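Local coordinates for DNA processing protein DprA (Streptococcus pneumoniae, PDB 3UQZ) that helps load RecA recombinase onto single-stranded DNA during transformation and is thought to bind that DNA cooperatively, shielding it from nucleases, at residues 80-85 with 213-218; 86-91 with 240-245; 116-121 with 221-226; 233-238 with 259-264. One frame throughout, in Å; residues are numbered along the deposited sequence.

Contact 1: residues 80-85 with 213-218; sequences CYPWDL and AGLCRG
D84 OD2 is gripped from two directions. R217 NH1 lies 2.8 Å from D84 OD2, a hydrogen bond within a salt bridge. A water also donates to D84 OD2 at 2.8 Å and gives a second hydrogen bond to L215 O at 2.6 Å. The water thus ties the carboxylate to the backbone at the end of helix 204-215. R217 offers the edge of its guanidinium, with OD2 nearly in that plane, and OD2 uses its syn lone pair. The N-H...O angle is 142°, so the bond is bent. The carboxylate and guanidinium planes are turned 71° apart, and a single nitrogen makes the bridge. R217 NE has a long, weak ion pair with E281.

Beside the polar pair, L215 CD1 touches P82 CG at 3.8 Å and L85 CD2 at 3.7 Å. L85 holds its CG anti to the backbone N (chi1 -174°), and its CD1 lies against the backbone of G214 and L215. G214 O comes near L85 CA at 3.5 Å in a CH...O contact.

The contact joins the short helix 83-86 to the C-terminal end of helix 204-215 in the Rossmann-like domain. A bent bond from a single nitrogen probably holds the carboxylate less rigidly than a two-nitrogen bridge would, so the water to L215 O and the leucine packing are likely to share the hold.

Contact 2: residues 86-91 with 240-245; sequences SEIYDA and EGRDVF
Y89 N donates to E240 OE2 at 3.2 Å, across from a type II beta turn (I88 to A91) to a Schellman motif that ends helix 229-239. G241 takes the positive phi of that motif. The bond is practically straight (179°). It reaches OE2 on the syn side, tilted out of the carboxylate plane.

E240 folds its side chain at chi2 (-72°), and this brings the carboxylate alongside the start of the turn. R236 forms a salt bridge to the same OE2, giving it both a backbone and a charged partner. E240 OE1 lies 3.5 Å from I88 CA.

I88 places CG1 between its backbone N and carbonyl carbon (chi1 67°). I88 CG2 is then the branch that touches, 3.6 Å from R242 NH2, and the two side chains cross at about a right angle.

R242 curls back to its own helix end. R242 NH1 donates to E240 O at 3.1 Å, in the guanidinium plane but above the carbonyl plane. NE donates to C216 O and NH2 to G214 O, so three nitrogens hold the group in place. E87 OE2 stands 4.6 Å from R242 NH1, out of the guanidinium plane, a charge attraction without a hydrogen bond.

This surface contact joins the loop before strand 94-99 to the link between helix 229-239 and strand 243-246. At its outer end, Y89 CB sits 3.8 Å from E240 OE2.

Contact 3: residues 116-121 with 221-226; sequences ACSKQG and VAEAKM
The hydrogen bonds centre on the carboxylate of E223. S118 N donates to E223 OE1 at 2.9 Å, with an N-H...O angle of 166°. S118 OG donates to E223 OE2 at 2.6 Å. Both oxygens are met on their syn sides, somewhat out of the carboxylate plane, so one serine grips the group twice. S118 OG sits between its backbone N and carbonyl carbon (chi1 75°). From there S118 OG also accepts from G121 N at 3.0 Å as the N-cap of helix 119-130.

The remaining contacts are van der Waals. E223 OE1 lies 3.4 Å from C117 CB. G121 CA passes 3.3 Å from E223 OE2, and having no side chain it lets the carboxylate lie close to the first helical turn.

Charge probably adds to the hold, since the positive end of the helix dipole would favour the carboxylate. K225 approaches A116 only loosely, and a sulfate ion lies about 6 Å from its side chain. Also at the helix start, Q120 packs against L252 of the second subunit.

A capped helix start following strand 108-113, met by the residue just beyond neighbouring strand 218-222, is typical of the C-terminal edge of the parallel strands in a Rossmann-like fold.

Contact 4: residues 233-238 with 259-264; sequences TCERAM and CHHLIQ
L262 and C234 form the tight part of this contact. L262 points its forked end toward helix 233-238. L262 CD1 lies 3.7 Å from C234 CB, and L262 CD2 lies 3.8 Å from the same C234 CB. Both methyls of L262 therefore meet that one atom. Selenomethionine M238, one turn further along, brings its SE to 3.8 Å from L262 CD2. Its side chain crosses L262 obliquely. Both L262 and C234 also touch V221 of the sheet, so this part sits on the sheet surface.

The other side of the contact is looser and partly exposed. E235 extends its carboxylate past the edge of the H261 ring, close to the ring plane. E235 OE2 stays 3.9 Å from H261 NE2, too far for a hydrogen bond. The two flat groups stand 73° apart. H261 has its ring anti to its own backbone N (chi1 172°), which swings it over to the E235 side.

The segment axes come no closer than 11.4 Å and run nearly parallel, 19° apart. This suits two helices lying on one face of a Rossmann-like sheet, each following a parallel strand. At the C-terminal end of helix 257-264, Q264 NE2 hydrogen-bonds to L269 O and D275 OD2 of the second subunit, and I263 packs on that same L269. Between these segments the hold is chiefly apolar, centred on L262, while the E235-H261 pair could add a modest attraction if the ring is protonated.

How the contacts relate
Contacts 1, 3 and 4 are partly buried, while contact 2 lies at the surface. Contacts 1 and 2 are 8 Å apart between centres and share R242, whose guanidinium bonds to the backbone of 213-218. Contacts 2 and 3 reach neighbouring strands, 243-246 and 218-222, of the same sheet. Contact 4 pairs helices 229-239 and 257-264 over those strands, touching contact 3 through V221 and contact 2 through V244. Polar bonds carry contacts 2 and 3 where helix ends, strand ends and turns meet. Contact 1 mixes a salt bridge with packing, and contact 4 is chiefly apolar. Contacts 3 and 4 also have neighbours in the second subunit.

Contact 1: residues 80-85 with 213-218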
loop_
_atom_site.group_PDB
_atom_site.type_symbol
_atom_site.label_atom_id
_atom_site.label_comp_id
_atom_site.label_asym_id
_atom_site.label_seq_id
_atom_site.Cartn_x
_atom_site.Cartn_y
_atom_site.Cartn_z
ATOM N N CYS A 80 -25.259 4.486 29.175
ATOM C CA CYS A 80 -23.957 5.003 28.775
ATOM C C CYS A 80 -23.136 4.032 27.923
ATOM O O CYS A 80 -22.161 4.454 27.286
ATOM C CB CYS A 80 -23.174 5.488 29.988
ATOM S SG CYS A 80 -22.520 4.156 31.013
ATOM N N TYR A 81 -23.502 2.743 27.923
ATOM C CA TYR A 81 -22.790 1.745 27.140
ATOM C C TYR A 81 -22.837 2.143 25.642
ATOM O O TYR A 81 -23.939 2.331 25.105
ATOM C CB TYR A 81 -23.371 0.339 27.382
ATOM C CG TYR A 81 -22.487 -0.787 26.893
ATOM C CD1 TYR A 81 -21.645 -1.467 27.763
ATOM C CD2 TYR A 81 -22.521 -1.199 25.559
ATOM C CE1 TYR A 81 -20.864 -2.534 27.326
ATOM C CE2 TYR A 81 -21.724 -2.246 25.106
ATOM C CZ TYR A 81 -20.901 -2.914 25.995
ATOM O OH TYR A 81 -20.130 -3.956 25.548
ATOM N N PRO A 82 -21.647 2.350 24.993
ATOM C CA PRO A 82 -21.649 2.782 23.579
ATOM C C PRO A 82 -22.195 1.749 22.596
ATOM O O PRO A 82 -21.830 0.573 22.646
ATOM C CB PRO A 82 -20.199 3.191 23.306
ATOM C CG PRO A 82 -19.411 2.543 24.340
ATOM C CD PRO A 82 -20.271 2.214 25.516
ATOM N N TRP A 83 -23.086 2.215 21.709
ATOM C CA TRP A 83 -23.797 1.411 20.724
ATOM C C TRP A 83 -22.924 0.667 19.740
ATOM O O TRP A 83 -23.302 -0.427 19.339
ATOM C CB TRP A 83 -24.870 2.246 20.012
ATOM C CG TRP A 83 -26.080 2.588 20.845
ATOM C CD1 TRP A 83 -26.330 2.215 22.136
ATOM C CD2 TRP A 83 -27.216 3.358 20.424
ATOM N NE1 TRP A 83 -27.539 2.723 22.549
ATOM C CE2 TRP A 83 -28.113 3.414 21.513
ATOM C CE3 TRP A 83 -27.579 3.987 19.216
ATOM C CZ2 TRP A 83 -29.351 4.069 21.429
ATOM C CZ3 TRP A 83 -28.808 4.619 19.133
ATOM C CH2 TRP A 83 -29.678 4.658 20.229
ATOM N N ASP A 84 -21.771 1.231 19.346
ATOM C CA ASP A 84 -20.861 0.553 18.422
ATOM C C ASP A 84 -20.268 -0.700 19.061
ATOM O O ASP A 84 -20.162 -1.724 18.387
ATOM C CB ASP A 84 -19.743 1.492 17.955
ATOM C CG ASP A 84 -20.169 2.551 16.956
ATOM O OD1 ASP A 84 -20.843 2.196 15.959
ATOM O OD2 ASP A 84 -19.783 3.725 17.139
ATOM N N LEU A 85 -19.897 -0.626 20.355
ATOM C CA LEU A 85 -19.351 -1.754 21.105
ATOM C C LEU A 85 -20.389 -2.879 21.301
ATOM O O LEU A 85 -20.019 -4.045 21.290
ATOM C CB LEU A 85 -18.741 -1.278 22.453
ATOM C CG LEU A 85 -17.999 -2.315 23.313
ATOM C CD1 LEU A 85 -16.787 -2.916 22.589
ATOM C CD2 LEU A 85 -17.605 -1.727 24.643
ATOM N N ALA A 213 -11.015 -2.391 19.165
ATOM C CA ALA A 213 -11.594 -2.369 17.825
ATOM C C ALA A 213 -13.094 -2.066 17.865
ATOM O O ALA A 213 -13.537 -1.168 17.156
ATOM C CB ALA A 213 -11.336 -3.691 17.122
ATOM N N GLY A 214 -13.835 -2.769 18.727
ATOM C CA GLY A 214 -15.283 -2.637 18.895
ATOM C C GLY A 214 -15.796 -1.252 19.242
ATOM O O GLY A 214 -16.871 -0.851 18.790
ATOM N N LEU A 215 -15.022 -0.511 20.043
ATOM C CA LEU A 215 -15.317 0.853 20.472
ATOM C C LEU A 215 -15.311 1.856 19.300
ATOM O O LEU A 215 -16.002 2.865 19.369
ATOM C CB LEU A 215 -14.226 1.263 21.474
ATOM C CG LEU A 215 -14.578 1.792 22.874
ATOM C CD1 LEU A 215 -15.943 1.362 23.357
ATOM C CD2 LEU A 215 -13.507 1.392 23.874
ATOM N N CYS A 216 -14.520 1.589 18.244
ATOM C CA CYS A 216 -14.277 2.512 17.128
ATOM C C CYS A 216 -14.824 2.127 15.754
ATOM O O CYS A 216 -15.034 0.951 15.463
ATOM C CB CYS A 216 -12.789 2.843 17.053
ATOM S SG CYS A 216 -11.959 2.856 18.659
ATOM N N ARG A 217 -14.999 3.147 14.889
ATOM C CA ARG A 217 -15.477 2.997 13.505
ATOM C C ARG A 217 -14.313 2.715 12.528
ATOM O O ARG A 217 -14.554 2.294 11.393
ATOM C CB ARG A 217 -16.273 4.238 13.059
ATOM C CG ARG A 217 -17.457 4.593 13.958
ATOM C CD ARG A 217 -18.732 3.894 13.546
ATOM N NE ARG A 217 -19.710 4.837 12.998
ATOM C CZ ARG A 217 -20.629 5.482 13.715
ATOM N NH1 ARG A 217 -20.701 5.311 15.029
ATOM N NH2 ARG A 217 -21.481 6.307 13.120
ATOM N N GLY A 218 -13.081 2.937 12.998
ATOM C CA GLY A 218 -11.857 2.694 12.246
ATOM C C GLY A 218 -10.673 2.329 13.116
ATOM O O GLY A 218 -10.598 2.738 14.280
HETATM O O HOH W 1 -17.207 4.641 17.842
#

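Contact 2: residues 86-91 with 240-245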
loop_
_atom_site.group_PDB
_atom_site.type_symbol
_atom_site.label_atom_id
_atom_site.label_comp_id
_atom_site.label_asym_id
_atom_site.label_seq_id
_atom_site.Cartn_x
_atom_site.Cartn_y
_atom_site.Cartn_z
ATOM N N SER A 86 -21.679 -2.537 21.439
ATOM C CA SER A 86 -22.763 -3.506 21.618
ATOM C C SER A 86 -22.969 -4.393 20.388
ATOM O O SER A 86 -23.494 -5.497 20.528
ATOM C CB SER A 86 -24.067 -2.788 21.949
ATOM O OG SER A 86 -24.540 -2.075 20.820
ATOM N N GLU A 87 -22.571 -3.909 19.191
ATOM C CA GLU A 87 -22.735 -4.599 17.908
ATOM C C GLU A 87 -21.735 -5.720 17.641
ATOM O O GLU A 87 -21.941 -6.499 16.707
ATOM C CB GLU A 87 -22.708 -3.604 16.744
ATOM C CG GLU A 87 -23.840 -2.597 16.726
ATOM C CD GLU A 87 -23.497 -1.415 15.844
ATOM O OE1 GLU A 87 -24.183 -0.376 15.961
ATOM O OE2 GLU A 87 -22.536 -1.521 15.043
ATOM N N ILE A 88 -20.645 -5.795 18.408
ATOM C CA ILE A 88 -19.628 -6.825 18.190
ATOM C C ILE A 88 -20.044 -8.170 18.748
ATOM O O ILE A 88 -20.903 -8.251 19.631
ATOM C CB ILE A 88 -18.208 -6.414 18.673
ATOM C CG1 ILE A 88 -18.129 -6.261 20.209
ATOM C CG2 ILE A 88 -17.701 -5.180 17.946
ATOM C CD1 ILE A 88 -16.879 -6.729 20.829
ATOM N N TYR A 89 -19.424 -9.231 18.241
ATOM C CA TYR A 89 -19.658 -10.564 18.765
ATOM C C TYR A 89 -18.913 -10.617 20.115
ATOM O O TYR A 89 -17.764 -10.159 20.203
ATOM C CB TYR A 89 -19.134 -11.638 17.788
ATOM C CG TYR A 89 -19.080 -13.019 18.403
ATOM C CD1 TYR A 89 -20.250 -13.710 18.720
ATOM C CD2 TYR A 89 -17.864 -13.615 18.720
ATOM C CE1 TYR A 89 -20.206 -14.963 19.327
ATOM C CE2 TYR A 89 -17.810 -14.866 19.331
ATOM C CZ TYR A 89 -18.984 -15.537 19.630
ATOM O OH TYR A 89 -18.941 -16.776 20.223
ATOM N N ASP A 90 -19.579 -11.136 21.161
ATOM C CA ASP A 90 -19.026 -11.254 22.519
ATOM C C ASP A 90 -18.709 -9.882 23.146
ATOM O O ASP A 90 -17.669 -9.703 23.777
ATOM C CB ASP A 90 -17.831 -12.246 22.569
ATOM C CG ASP A 90 -17.500 -12.805 23.938
ATOM O OD1 ASP A 90 -18.418 -12.934 24.760
ATOM O OD2 ASP A 90 -16.316 -13.130 24.177
ATOM N N ALA A 91 -19.629 -8.914 22.976
ATOM C CA ALA A 91 -19.497 -7.569 23.532
ATOM C C ALA A 91 -19.284 -7.641 25.060
ATOM O O ALA A 91 -19.948 -8.448 25.712
ATOM C CB ALA A 91 -20.736 -6.757 23.217
ATOM N N GLU A 240 -15.828 -7.308 11.416
ATOM C CA GLU A 240 -16.871 -6.548 12.115
ATOM C C GLU A 240 -17.381 -5.352 11.269
ATOM O O GLU A 240 -18.226 -4.581 11.736
ATOM C CB GLU A 240 -16.383 -6.081 13.507
ATOM C CG GLU A 240 -16.246 -7.182 14.550
ATOM C CD GLU A 240 -17.509 -7.803 15.128
ATOM O OE1 GLU A 240 -18.622 -7.280 14.878
ATOM O OE2 GLU A 240 -17.374 -8.807 15.862
ATOM N N GLY A 241 -16.869 -5.227 10.040
ATOM C CA GLY A 241 -17.231 -4.167 9.101
ATOM C C GLY A 241 -16.601 -2.816 9.380
ATOM O O GLY A 241 -17.085 -1.797 8.876
ATOM N N ARG A 242 -15.501 -2.794 10.163
ATOM C CA ARG A 242 -14.785 -1.563 10.513
ATOM C C ARG A 242 -13.671 -1.266 9.503
ATOM O O ARG A 242 -13.076 -2.190 8.940
ATOM C CB ARG A 242 -14.216 -1.623 11.955
ATOM C CG ARG A 242 -15.164 -2.129 13.057
ATOM C CD ARG A 242 -16.396 -1.256 13.242
ATOM N NE ARG A 242 -16.842 -1.213 14.636
ATOM C CZ ARG A 242 -17.720 -2.056 15.173
ATOM N NH1 ARG A 242 -18.245 -3.036 14.444
ATOM N NH2 ARG A 242 -18.082 -1.928 16.442
ATOM N N ASP A 243 -13.404 0.033 9.263
ATOM C CA ASP A 243 -12.367 0.482 8.343
ATOM C C ASP A 243 -11.006 0.298 8.972
ATOM O O ASP A 243 -10.830 0.575 10.166
ATOM C CB ASP A 243 -12.540 1.965 7.986
ATOM C CG ASP A 243 -13.733 2.324 7.125
ATOM O OD1 ASP A 243 -14.095 1.512 6.232
ATOM O OD2 ASP A 243 -14.256 3.452 7.282
ATOM N N VAL A 244 -10.035 -0.167 8.168
ATOM C CA VAL A 244 -8.656 -0.303 8.606
ATOM C C VAL A 244 -7.751 0.583 7.767
ATOM O O VAL A 244 -7.816 0.547 6.538
ATOM C CB VAL A 244 -8.136 -1.720 9.013
ATOM C CG1 VAL A 244 -9.118 -2.832 8.672
ATOM C CG2 VAL A 244 -6.743 -2.022 8.489
ATOM N N PHE A 245 -7.017 1.477 8.446
ATOM C CA PHE A 245 -6.125 2.458 7.848
ATOM C C PHE A 245 -4.704 2.040 8.135
ATOM O O PHE A 245 -4.259 2.134 9.280
ATOM C CB PHE A 245 -6.417 3.866 8.410
ATOM C CG PHE A 245 -7.860 4.290 8.327
ATOM C CD1 PHE A 245 -8.415 4.696 7.119
ATOM C CD2 PHE A 245 -8.671 4.286 9.459
ATOM C CE1 PHE A 245 -9.758 5.081 7.042
ATOM C CE2 PHE A 245 -10.019 4.665 9.380
ATOM C CZ PHE A 245 -10.552 5.056 8.170
#

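Contact 3: residues 116-121 with 221-226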
loop_
_atom_site.group_PDB
_atom_site.type_symbol
_atom_site.label_atom_id
_atom_site.label_comp_id
_atom_site.label_asym_id
_atom_site.label_seq_id
_atom_site.Cartn_x
_atom_site.Cartn_y
_atom_site.Cartn_z
ATOM N N ALA A 116 7.443 -3.935 19.990
ATOM C CA ALA A 116 8.857 -3.620 19.771
ATOM C C ALA A 116 9.000 -2.898 18.422
ATOM O O ALA A 116 9.597 -3.414 17.472
ATOM C CB ALA A 116 9.689 -4.901 19.789
ATOM N N CYS A 117 8.407 -1.716 18.327
ATOM C CA CYS A 117 8.448 -0.936 17.101
ATOM C C CYS A 117 9.786 -0.197 16.961
ATOM O O CYS A 117 10.579 -0.149 17.903
ATOM C CB CYS A 117 7.269 0.034 17.059
ATOM S SG CYS A 117 7.428 1.434 18.197
ATOM N N SER A 118 10.000 0.417 15.793
ATOM C CA SER A 118 11.169 1.228 15.467
ATOM C C SER A 118 10.864 2.701 15.763
ATOM O O SER A 118 9.692 3.076 15.898
ATOM C CB SER A 118 11.525 1.054 13.992
ATOM O OG SER A 118 10.623 1.752 13.149
ATOM N N LYS A 119 11.909 3.543 15.817
ATOM C CA LYS A 119 11.747 4.976 16.059
ATOM C C LYS A 119 10.966 5.638 14.925
ATOM O O LYS A 119 10.188 6.563 15.180
ATOM C CB LYS A 119 13.100 5.657 16.331
ATOM C CG LYS A 119 13.546 5.474 17.782
ATOM C CD LYS A 119 14.996 5.858 18.041
ATOM C CE LYS A 119 15.379 5.553 19.472
ATOM N NZ LYS A 119 16.850 5.603 19.677
ATOM N N GLN A 120 11.118 5.102 13.689
ATOM C CA GLN A 120 10.422 5.556 12.479
ATOM C C GLN A 120 8.940 5.230 12.564
ATOM O O GLN A 120 8.115 6.073 12.215
ATOM C CB GLN A 120 11.048 4.957 11.203
ATOM C CG GLN A 120 12.484 5.431 10.914
ATOM C CD GLN A 120 12.572 6.893 10.528
ATOM O OE1 GLN A 120 12.820 7.769 11.368
ATOM N NE2 GLN A 120 12.392 7.186 9.243
ATOM N N GLY A 121 8.622 4.039 13.076
ATOM C CA GLY A 121 7.253 3.596 13.315
ATOM C C GLY A 121 6.503 4.520 14.258
ATOM O O GLY A 121 5.387 4.951 13.944
ATOM N N VAL A 221 -3.320 1.089 11.762
ATOM C CA VAL A 221 -2.205 0.143 11.933
ATOM C C VAL A 221 -0.892 0.777 11.544
ATOM O O VAL A 221 -0.817 1.510 10.559
ATOM C CB VAL A 221 -2.329 -1.209 11.201
ATOM C CG1 VAL A 221 -2.120 -2.375 12.156
ATOM C CG2 VAL A 221 -3.604 -1.328 10.380
ATOM N N ALA A 222 0.154 0.424 12.280
ATOM C CA ALA A 222 1.515 0.861 12.043
ATOM C C ALA A 222 2.439 -0.195 12.580
ATOM O O ALA A 222 2.303 -0.624 13.729
ATOM C CB ALA A 222 1.783 2.177 12.735
ATOM N N GLU A 223 3.368 -0.632 11.733
ATOM C CA GLU A 223 4.369 -1.641 12.050
ATOM C C GLU A 223 3.770 -2.937 12.580
ATOM O O GLU A 223 4.142 -3.401 13.650
ATOM C CB GLU A 223 5.507 -1.078 12.935
ATOM C CG GLU A 223 6.294 0.040 12.264
ATOM C CD GLU A 223 7.744 0.196 12.673
ATOM O OE1 GLU A 223 8.127 -0.306 13.756
ATOM O OE2 GLU A 223 8.492 0.866 11.924
ATOM N N ALA A 224 2.847 -3.521 11.822
ATOM C CA ALA A 224 2.252 -4.804 12.160
ATOM C C ALA A 224 3.047 -5.863 11.402
ATOM O O ALA A 224 3.256 -5.735 10.195
ATOM C CB ALA A 224 0.784 -4.835 11.761
ATOM N N LYS A 225 3.610 -6.823 12.139
ATOM C CA LYS A 225 4.391 -7.920 11.571
ATOM C C LYS A 225 3.424 -8.992 11.099
ATOM O O LYS A 225 2.235 -8.928 11.414
ATOM C CB LYS A 225 5.333 -8.518 12.624
ATOM C CG LYS A 225 6.534 -7.654 12.920
ATOM C CD LYS A 225 7.198 -8.099 14.181
ATOM C CE LYS A 225 7.964 -6.957 14.782
ATOM N NZ LYS A 225 8.897 -7.426 15.836
HETATM N N MSE A 226 3.913 -9.971 10.335
HETATM C CA MSE A 226 3.068 -11.082 9.923
HETATM C C MSE A 226 2.812 -11.914 11.174
HETATM O O MSE A 226 3.653 -11.942 12.075
HETATM C CB MSE A 226 3.753 -11.926 8.850
HETATM C CG MSE A 226 3.754 -11.270 7.488
HETATM SE SE MSE A 226 1.984 -10.910 6.739
HETATM C CE MSE A 226 2.583 -10.550 4.915
#

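Contact 4: residues 233-238 with 259-264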
loop_
_atom_site.group_PDB
_atom_site.type_symbol
_atom_site.label_atom_id
_atom_site.label_comp_id
_atom_site.label_asym_id
_atom_site.label_seq_id
_atom_site.Cartn_x
_atom_site.Cartn_y
_atom_site.Cartn_z
ATOM N N THR A 233 -6.118 -8.245 15.302
ATOM C CA THR A 233 -7.060 -7.186 15.689
ATOM C C THR A 233 -7.704 -6.572 14.428
ATOM O O THR A 233 -8.917 -6.383 14.400
ATOM C CB THR A 233 -6.331 -6.131 16.559
ATOM O OG1 THR A 233 -5.720 -6.777 17.675
ATOM C CG2 THR A 233 -7.238 -5.041 17.065
ATOM N N CYS A 234 -6.894 -6.293 13.387
ATOM C CA CYS A 234 -7.330 -5.690 12.120
ATOM C C CYS A 234 -8.149 -6.638 11.266
ATOM O O CYS A 234 -9.151 -6.228 10.671
ATOM C CB CYS A 234 -6.146 -5.126 11.351
ATOM S SG CYS A 234 -5.355 -3.719 12.165
ATOM N N GLU A 235 -7.729 -7.903 11.202
ATOM C CA GLU A 235 -8.461 -8.922 10.462
ATOM C C GLU A 235 -9.851 -9.120 11.088
ATOM O O GLU A 235 -10.837 -9.159 10.354
ATOM C CB GLU A 235 -7.653 -10.230 10.371
ATOM C CG GLU A 235 -6.469 -10.128 9.415
ATOM C CD GLU A 235 -5.613 -11.369 9.213
ATOM O OE1 GLU A 235 -5.387 -12.118 10.192
ATOM O OE2 GLU A 235 -5.128 -11.563 8.074
ATOM N N ARG A 236 -9.939 -9.143 12.435
ATOM C CA ARG A 236 -11.221 -9.254 13.135
ATOM C C ARG A 236 -12.043 -7.940 13.020
ATOM O O ARG A 236 -13.270 -8.003 12.931
ATOM C CB ARG A 236 -11.029 -9.710 14.600
ATOM C CG ARG A 236 -12.331 -10.071 15.356
ATOM C CD ARG A 236 -12.872 -11.451 15.001
ATOM N NE ARG A 236 -14.172 -11.719 15.617
ATOM C CZ ARG A 236 -15.347 -11.504 15.030
ATOM N NH1 ARG A 236 -15.396 -11.004 13.799
ATOM N NH2 ARG A 236 -16.476 -11.785 15.661
ATOM N N ALA A 237 -11.365 -6.762 12.973
ATOM C CA ALA A 237 -12.037 -5.462 12.796
ATOM C C ALA A 237 -12.683 -5.386 11.405
ATOM O O ALA A 237 -13.778 -4.832 11.272
ATOM C CB ALA A 237 -11.059 -4.313 12.986
HETATM N N MSE A 238 -12.016 -5.964 10.383
HETATM C CA MSE A 238 -12.502 -6.030 9.007
HETATM C C MSE A 238 -13.738 -6.941 8.933
HETATM O O MSE A 238 -14.690 -6.627 8.216
HETATM C CB MSE A 238 -11.387 -6.519 8.076
HETATM C CG MSE A 238 -10.953 -5.466 7.064
HETATM SE SE MSE A 238 -9.060 -5.546 6.545
HETATM C CE MSE A 238 -9.245 -4.944 4.744
ATOM N N CYS A 259 0.851 -4.687 7.625
ATOM C CA CYS A 259 0.230 -3.473 7.085
ATOM C C CYS A 259 0.082 -3.625 5.585
ATOM O O CYS A 259 -0.972 -3.314 5.038
ATOM C CB CYS A 259 1.066 -2.238 7.411
ATOM S SG CYS A 259 1.260 -1.899 9.178
ATOM N N HIS A 260 1.159 -4.090 4.924
ATOM C CA HIS A 260 1.235 -4.296 3.482
ATOM C C HIS A 260 0.262 -5.365 3.030
ATOM O O HIS A 260 -0.428 -5.162 2.032
ATOM C CB HIS A 260 2.678 -4.602 3.053
ATOM C CG HIS A 260 3.632 -3.467 3.278
ATOM N ND1 HIS A 260 4.994 -3.681 3.316
ATOM C CD2 HIS A 260 3.391 -2.147 3.479
ATOM C CE1 HIS A 260 5.538 -2.494 3.531
ATOM N NE2 HIS A 260 4.612 -1.542 3.644
ATOM N N HIS A 261 0.162 -6.472 3.792
ATOM C CA HIS A 261 -0.766 -7.572 3.524
ATOM C C HIS A 261 -2.213 -7.055 3.618
ATOM O O HIS A 261 -3.022 -7.372 2.747
ATOM C CB HIS A 261 -0.520 -8.732 4.503
ATOM C CG HIS A 261 -1.539 -9.826 4.427
ATOM N ND1 HIS A 261 -1.505 -10.783 3.420
ATOM C CD2 HIS A 261 -2.592 -10.084 5.237
ATOM C CE1 HIS A 261 -2.535 -11.583 3.647
ATOM N NE2 HIS A 261 -3.216 -11.210 4.733
ATOM N N LEU A 262 -2.512 -6.227 4.652
ATOM C CA LEU A 262 -3.833 -5.638 4.880
ATOM C C LEU A 262 -4.261 -4.735 3.722
ATOM O O LEU A 262 -5.407 -4.830 3.277
ATOM C CB LEU A 262 -3.891 -4.876 6.222
ATOM C CG LEU A 262 -4.050 -5.724 7.495
ATOM C CD1 LEU A 262 -3.504 -4.994 8.704
ATOM C CD2 LEU A 262 -5.487 -6.144 7.713
ATOM N N ILE A 263 -3.336 -3.871 3.224
ATOM C CA ILE A 263 -3.572 -2.964 2.090
ATOM C C ILE A 263 -3.908 -3.786 0.837
ATOM O O ILE A 263 -4.861 -3.456 0.129
ATOM C CB ILE A 263 -2.400 -1.968 1.868
ATOM C CG1 ILE A 263 -2.315 -0.965 3.024
ATOM C CG2 ILE A 263 -2.526 -1.237 0.521
ATOM C CD1 ILE A 263 -0.951 -0.304 3.204
ATOM N N GLN A 264 -3.158 -4.881 0.604
ATOM C CA GLN A 264 -3.373 -5.789 -0.526
ATOM C C GLN A 264 -4.765 -6.406 -0.442
ATOM O O GLN A 264 -5.441 -6.520 -1.462
ATOM C CB GLN A 264 -2.302 -6.889 -0.560
ATOM C CG GLN A 264 -0.923 -6.384 -0.966
ATOM C CD GLN A 264 0.160 -7.440 -0.885
ATOM O OE1 GLN A 264 0.126 -8.371 -0.065
ATOM N NE2 GLN A 264 1.188 -7.269 -1.692
#